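Local coordinates for protein Dot/Icm T4SS effector (Legionella pneumophila, PDB 6VVE) that acts as a kinase effector, probably delivered through the Dot/Icm type IV secretion system, and is activated by host inositol hexakisphosphate, at residues 228-233 with 266-271; 234-239 with 285-290. All coordinates share one frame; numbering follows the deposited sequence.

Contact 1 (228-233 with 266-271); sequences GKDQWL and ESLSDN
With chi1 of D230 at -65°, CG stands anti to the carbonyl carbon and the carboxylate faces the backbone of S267 to S269; W232, with chi1 at 63°, turns its indole N-H to the hydroxyl of S269. The carboxylate takes two consecutive amides, L268 N on the syn lone pair of OD2 at 2.8 Å and S269 N on OD1 at 3.0 Å, the latter out of the carboxylate plane. Aspartate suits this place because its short chain offers two oxygens to two neighbouring N-H groups, and OD2 is also bonded by Y260. S269 OG receives W232 NE1 at 2.7 Å, nearly in the ring plane, and lies 2.9 Å from D230 OD1; a small hydroxyl fits where indole and carboxylate converge. K229 bends at chi3 and chi4 to lay CE beside the carboxylate of D270, 3.5 Å from OD1, while NZ bonds N173 O and makes a weak bond to a water that in turn donates to D270 OD1. S267 OG donates to D270 OD2 from above the carboxylate plane, which helps to fix that side chain. On the apolar side L233 CD2 meets L268 CD1 at 3.6 Å, and both leucines also touch I256 and L275. An aspartate between helices 219-229 and 231-239 thus binds the successive amides that begin a type I beta turn, L268 to N271, in the helical C-terminal part of this kinase.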
loop_
_atom_site.group_PDB
_atom_site.type_symbol
_atom_site.label_atom_id
_atom_site.label_comp_id
_atom_site.label_asym_id
_atom_site.label_seq_id
_atom_site.Cartn_x
_atom_site.Cartn_y
_atom_site.Cartn_z
ATOM N N GLY A 228 -0.038 -0.162 -12.830
ATOM C CA GLY A 228 0.192 -0.537 -11.446
ATOM C C GLY A 228 1.602 -1.036 -11.198
ATOM O O GLY A 228 2.216 -0.687 -10.190
ATOM N N LYS A 229 2.136 -1.853 -12.116
ATOM C CA LYS A 229 3.481 -2.383 -11.935
ATOM C C LYS A 229 4.540 -1.287 -11.986
ATOM O O LYS A 229 5.613 -1.448 -11.392
ATOM C CB LYS A 229 3.772 -3.448 -12.991
ATOM C CG LYS A 229 3.057 -4.779 -12.731
ATOM C CD LYS A 229 3.679 -5.926 -13.515
ATOM C CE LYS A 229 5.030 -6.345 -12.940
ATOM N NZ LYS A 229 4.917 -6.900 -11.560
ATOM N N ASP A 230 4.267 -0.182 -12.686
ATOM C CA ASP A 230 5.179 0.951 -12.765
ATOM C C ASP A 230 4.747 2.097 -11.865
ATOM O O ASP A 230 5.294 3.197 -11.964
ATOM C CB ASP A 230 5.295 1.445 -14.215
ATOM C CG ASP A 230 5.929 0.397 -15.135
ATOM O OD1 ASP A 230 6.560 -0.554 -14.611
ATOM O OD2 ASP A 230 5.792 0.525 -16.374
ATOM N N GLN A 231 3.767 1.862 -10.995
ATOM C CA GLN A 231 3.262 2.901 -10.105
ATOM C C GLN A 231 4.396 3.600 -9.373
ATOM O O GLN A 231 4.469 4.838 -9.350
ATOM C CB GLN A 231 2.286 2.257 -9.112
ATOM C CG GLN A 231 1.444 3.195 -8.306
ATOM C CD GLN A 231 0.418 2.444 -7.482
ATOM O OE1 GLN A 231 0.766 1.682 -6.579
ATOM N NE2 GLN A 231 -0.848 2.626 -7.814
ATOM N N TRP A 232 5.283 2.816 -8.759
ATOM C CA TRP A 232 6.387 3.375 -7.985
ATOM C C TRP A 232 7.180 4.396 -8.794
ATOM O O TRP A 232 7.652 5.404 -8.250
ATOM C CB TRP A 232 7.315 2.243 -7.529
ATOM C CG TRP A 232 7.953 1.542 -8.687
ATOM C CD1 TRP A 232 7.428 0.508 -9.409
ATOM C CD2 TRP A 232 9.228 1.829 -9.267
ATOM N NE1 TRP A 232 8.302 0.136 -10.409
ATOM C CE2 TRP A 232 9.414 0.935 -10.338
ATOM C CE3 TRP A 232 10.225 2.765 -8.994
ATOM C CZ2 TRP A 232 10.567 0.938 -11.120
ATOM C CZ3 TRP A 232 11.378 2.764 -9.775
ATOM C CH2 TRP A 232 11.533 1.861 -10.823
ATOM N N LEU A 233 7.342 4.148 -10.096
ATOM C CA LEU A 233 8.131 5.049 -10.929
ATOM C C LEU A 233 7.423 6.378 -11.125
ATOM O O LEU A 233 8.075 7.437 -11.143
ATOM C CB LEU A 233 8.416 4.387 -12.273
ATOM C CG LEU A 233 9.305 5.134 -13.261
ATOM C CD1 LEU A 233 10.725 5.232 -12.742
ATOM C CD2 LEU A 233 9.271 4.442 -14.631
ATOM N N GLU A 266 3.224 -4.675 -21.510
ATOM C CA GLU A 266 4.518 -4.777 -20.857
ATOM C C GLU A 266 4.743 -3.545 -19.992
ATOM O O GLU A 266 4.303 -2.438 -20.326
ATOM C CB GLU A 266 5.663 -4.907 -21.870
ATOM C CG GLU A 266 5.738 -6.266 -22.545
ATOM C CD GLU A 266 6.947 -6.399 -23.448
ATOM O OE1 GLU A 266 7.484 -5.362 -23.884
ATOM O OE2 GLU A 266 7.360 -7.547 -23.723
ATOM N N SER A 267 5.441 -3.747 -18.879
ATOM C CA SER A 267 5.772 -2.684 -17.945
ATOM C C SER A 267 7.273 -2.432 -17.967
ATOM O O SER A 267 8.066 -3.320 -18.295
ATOM C CB SER A 267 5.328 -3.043 -16.525
ATOM O OG SER A 267 5.988 -4.217 -16.055
ATOM N N LEU A 268 7.657 -1.202 -17.626
ATOM C CA LEU A 268 9.069 -0.861 -17.574
ATOM C C LEU A 268 9.793 -1.671 -16.512
ATOM O O LEU A 268 10.968 -2.022 -16.693
ATOM C CB LEU A 268 9.241 0.632 -17.306
ATOM C CG LEU A 268 8.638 1.567 -18.351
ATOM C CD1 LEU A 268 8.639 3.002 -17.854
ATOM C CD2 LEU A 268 9.400 1.463 -19.661
ATOM N N SER A 269 9.110 -1.991 -15.408
ATOM C CA SER A 269 9.760 -2.712 -14.315
ATOM C C SER A 269 10.159 -4.123 -14.723
ATOM O O SER A 269 11.154 -4.654 -14.212
ATOM C CB SER A 269 8.839 -2.749 -13.094
ATOM O OG SER A 269 8.544 -1.428 -12.650
ATOM N N ASP A 270 9.412 -4.741 -15.637
ATOM C CA ASP A 270 9.769 -6.055 -16.155
ATOM C C ASP A 270 10.932 -6.005 -17.139
ATOM O O ASP A 270 11.332 -7.056 -17.656
ATOM C CB ASP A 270 8.562 -6.702 -16.837
ATOM C CG ASP A 270 7.465 -7.080 -15.855
ATOM O OD1 ASP A 270 7.791 -7.503 -14.726
ATOM O OD2 ASP A 270 6.273 -6.952 -16.219
ATOM N N ASN A 271 11.475 -4.821 -17.418
ATOM C CA ASN A 271 12.565 -4.655 -18.380
ATOM C C ASN A 271 13.596 -3.711 -17.783
ATOM O O ASN A 271 13.648 -2.523 -18.119
ATOM C CB ASN A 271 12.045 -4.120 -19.718
ATOM C CG ASN A 271 11.060 -5.061 -20.379
ATOM O OD1 ASN A 271 11.431 -5.851 -21.251
ATOM N ND2 ASN A 271 9.793 -4.988 -19.965
HETATM O O HOH W 1 7.484 -8.059 -12.348
#

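Contact 2 (234-239 with 285-290); sequences YVYNFI and SLPKKL
S285 meets N237 through its backbone, in a two-point amide pairing. S285 N donates to N237 OD1 at 2.7 Å in a nearly straight bond of 172°, and S285 O accepts from N237 ND2 at 3.1 Å. Both donors are tilted from the carbonyl planes of their acceptors. Asparagine suits this helical position because its primary amide carries both a donor and an acceptor, so it can serve the N-H and C=O of one extended residue; ND2 also bonds L233 O one turn back. The small side chain of S285 lets CB lie at the edge of the Y236 ring, 3.7 Å from CE2, while OG is hydrogen-bonded to Y240 O.

CB of L286 points away from 234-239, and the side chain packs on W232 and L233 earlier in the same helix; its backbone C lies 3.3 Å from Y236 CE2. P287 follows over one face of the ring. Its CD makes a CH-pi contact 4.0 Å from the ring centroid and 8° off the normal, and P287 CG meets Y236 CD1 at 3.9 Å. With its own CG anti to the backbone N (chi1 -171°), Y236 extends its ring under this proline, whose rigid pyrrolidine suits a flat aromatic face.

The end of the K288 chain leads off from the tyrosine, but its backbone N and the Y236 hydroxyl share one partner: E163 of helix 159-174 accepts Y236 OH at OE2 and K288 N at OE1. The pattern is an asparagine-to-backbone amide pairing followed by a tyrosine-proline CH-pi contact, with P287 at the N-cap position of helix 288-299, joining the last helix to the kinase's helical C-terminal part.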
loop_
_atom_site.group_PDB
_atom_site.type_symbol
_atom_site.label_atom_id
_atom_site.label_comp_id
_atom_site.label_asym_id
_atom_site.label_seq_id
_atom_site.Cartn_x
_atom_site.Cartn_y
_atom_site.Cartn_z
ATOM N N TYR A 234 6.092 6.348 -11.278
ATOM C CA TYR A 234 5.346 7.589 -11.478
ATOM C C TYR A 234 5.459 8.496 -10.256
ATOM O O TYR A 234 5.654 9.713 -10.385
ATOM C CB TYR A 234 3.872 7.296 -11.752
ATOM C CG TYR A 234 3.589 6.283 -12.839
ATOM C CD1 TYR A 234 4.535 5.978 -13.813
ATOM C CD2 TYR A 234 2.351 5.654 -12.911
ATOM C CE1 TYR A 234 4.271 5.051 -14.798
ATOM C CE2 TYR A 234 2.067 4.736 -13.907
ATOM C CZ TYR A 234 3.034 4.426 -14.837
ATOM O OH TYR A 234 2.744 3.501 -15.807
ATOM N N VAL A 235 5.332 7.917 -9.058
ATOM C CA VAL A 235 5.427 8.705 -7.833
ATOM C C VAL A 235 6.796 9.371 -7.740
ATOM O O VAL A 235 6.907 10.582 -7.487
ATOM C CB VAL A 235 5.145 7.822 -6.604
ATOM C CG1 VAL A 235 5.333 8.618 -5.324
ATOM C CG2 VAL A 235 3.739 7.235 -6.675
ATOM N N TYR A 236 7.860 8.594 -7.952
ATOM C CA TYR A 236 9.200 9.141 -7.779
ATOM C C TYR A 236 9.490 10.248 -8.789
ATOM O O TYR A 236 10.016 11.307 -8.433
ATOM C CB TYR A 236 10.248 8.042 -7.901
ATOM C CG TYR A 236 11.624 8.530 -7.520
ATOM C CD1 TYR A 236 12.014 8.591 -6.186
ATOM C CD2 TYR A 236 12.536 8.933 -8.488
ATOM C CE1 TYR A 236 13.276 9.041 -5.829
ATOM C CE2 TYR A 236 13.802 9.374 -8.138
ATOM C CZ TYR A 236 14.159 9.436 -6.809
ATOM O OH TYR A 236 15.408 9.886 -6.449
ATOM N N ASN A 237 9.163 10.009 -10.062
ATOM C CA ASN A 237 9.477 10.990 -11.100
ATOM C C ASN A 237 8.628 12.247 -10.965
ATOM O O ASN A 237 9.089 13.332 -11.313
ATOM C CB ASN A 237 9.293 10.374 -12.487
ATOM C CG ASN A 237 10.509 9.586 -12.931
ATOM O OD1 ASN A 237 11.331 10.075 -13.712
ATOM N ND2 ASN A 237 10.644 8.365 -12.425
ATOM N N PHE A 238 7.394 12.124 -10.470
ATOM C CA PHE A 238 6.581 13.313 -10.237
ATOM C C PHE A 238 7.222 14.210 -9.187
ATOM O O PHE A 238 7.207 15.440 -9.319
ATOM C CB PHE A 238 5.171 12.919 -9.799
ATOM C CG PHE A 238 4.287 14.099 -9.491
ATOM C CD1 PHE A 238 3.731 14.850 -10.512
ATOM C CD2 PHE A 238 4.020 14.461 -8.178
ATOM C CE1 PHE A 238 2.924 15.943 -10.237
ATOM C CE2 PHE A 238 3.206 15.553 -7.896
ATOM C CZ PHE A 238 2.658 16.291 -8.934
ATOM N N ILE A 239 7.805 13.608 -8.138
ATOM C CA ILE A 239 8.376 14.392 -7.047
ATOM C C ILE A 239 9.794 14.836 -7.388
ATOM O O ILE A 239 10.203 15.955 -7.057
ATOM C CB ILE A 239 8.329 13.575 -5.745
ATOM C CG1 ILE A 239 6.886 13.161 -5.430
ATOM C CG2 ILE A 239 8.920 14.353 -4.592
ATOM C CD1 ILE A 239 6.752 12.261 -4.208
ATOM N N SER A 285 13.963 9.486 -13.798
ATOM C CA SER A 285 14.705 9.451 -12.546
ATOM C C SER A 285 14.505 8.097 -11.874
ATOM O O SER A 285 13.534 7.381 -12.134
ATOM C CB SER A 285 14.245 10.573 -11.608
ATOM O OG SER A 285 14.459 11.830 -12.214
ATOM N N LEU A 286 15.432 7.760 -10.988
ATOM C CA LEU A 286 15.364 6.525 -10.227
ATOM C C LEU A 286 15.836 6.808 -8.804
ATOM O O LEU A 286 16.730 7.635 -8.608
ATOM C CB LEU A 286 16.241 5.426 -10.846
ATOM C CG LEU A 286 15.879 4.943 -12.243
ATOM C CD1 LEU A 286 16.953 3.994 -12.754
ATOM C CD2 LEU A 286 14.523 4.272 -12.249
ATOM N N PRO A 287 15.251 6.136 -7.813
ATOM C CA PRO A 287 15.796 6.245 -6.449
ATOM C C PRO A 287 17.286 5.951 -6.457
ATOM O O PRO A 287 17.765 5.104 -7.212
ATOM C CB PRO A 287 15.005 5.191 -5.665
ATOM C CG PRO A 287 13.709 5.069 -6.416
ATOM C CD PRO A 287 14.072 5.250 -7.870
ATOM N N LYS A 288 18.022 6.667 -5.607
ATOM C CA LYS A 288 19.477 6.566 -5.624
ATOM C C LYS A 288 19.943 5.121 -5.488
ATOM O O LYS A 288 20.856 4.689 -6.197
ATOM C CB LYS A 288 20.074 7.429 -4.511
ATOM C CG LYS A 288 21.554 7.717 -4.689
ATOM C CD LYS A 288 22.113 8.510 -3.510
ATOM C CE LYS A 288 23.390 9.247 -3.893
ATOM N NZ LYS A 288 24.420 8.339 -4.465
ATOM N N LYS A 289 19.320 4.355 -4.588
ATOM C CA LYS A 289 19.791 2.998 -4.332
ATOM C C LYS A 289 19.513 2.076 -5.509
ATOM O O LYS A 289 20.298 1.156 -5.770
ATOM C CB LYS A 289 19.144 2.436 -3.066
ATOM C CG LYS A 289 19.694 1.084 -2.662
ATOM C CD LYS A 289 19.135 0.612 -1.324
ATOM C CE LYS A 289 19.838 -0.658 -0.859
ATOM N NZ LYS A 289 19.381 -1.087 0.493
ATOM N N LEU A 290 18.405 2.298 -6.229
ATOM C CA LEU A 290 18.108 1.453 -7.381
ATOM C C LEU A 290 19.086 1.725 -8.516
ATOM O O LEU A 290 19.590 0.790 -9.147
ATOM C CB LEU A 290 16.665 1.670 -7.839
ATOM C CG LEU A 290 16.228 0.881 -9.073
ATOM C CD1 LEU A 290 16.413 -0.610 -8.855
ATOM C CD2 LEU A 290 14.780 1.203 -9.426
#

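In the fold
Contacts 1 and 2 lie with their centres about 12 Å apart on the same side of the chain's centre, and both use helix 231-239: contact 1 its start, contact 2 its later turns. Along the chain the segments alternate, 228-233 and 234-239 being followed by 266-271 and then 285-290, so two successive connections of the C-terminal region return to one helix. Packing joins them directly: W232 CH2 reaches L290 CD2 at 3.6 Å, and L233 CD1 comes equally near S285 O. Helix 159-174 borders both, through N173 in contact 1 and E163 in contact 2. Helix 231-239 is therefore an element shared by both contacts in the helical C-terminal part, apart from the two antiparallel sheets.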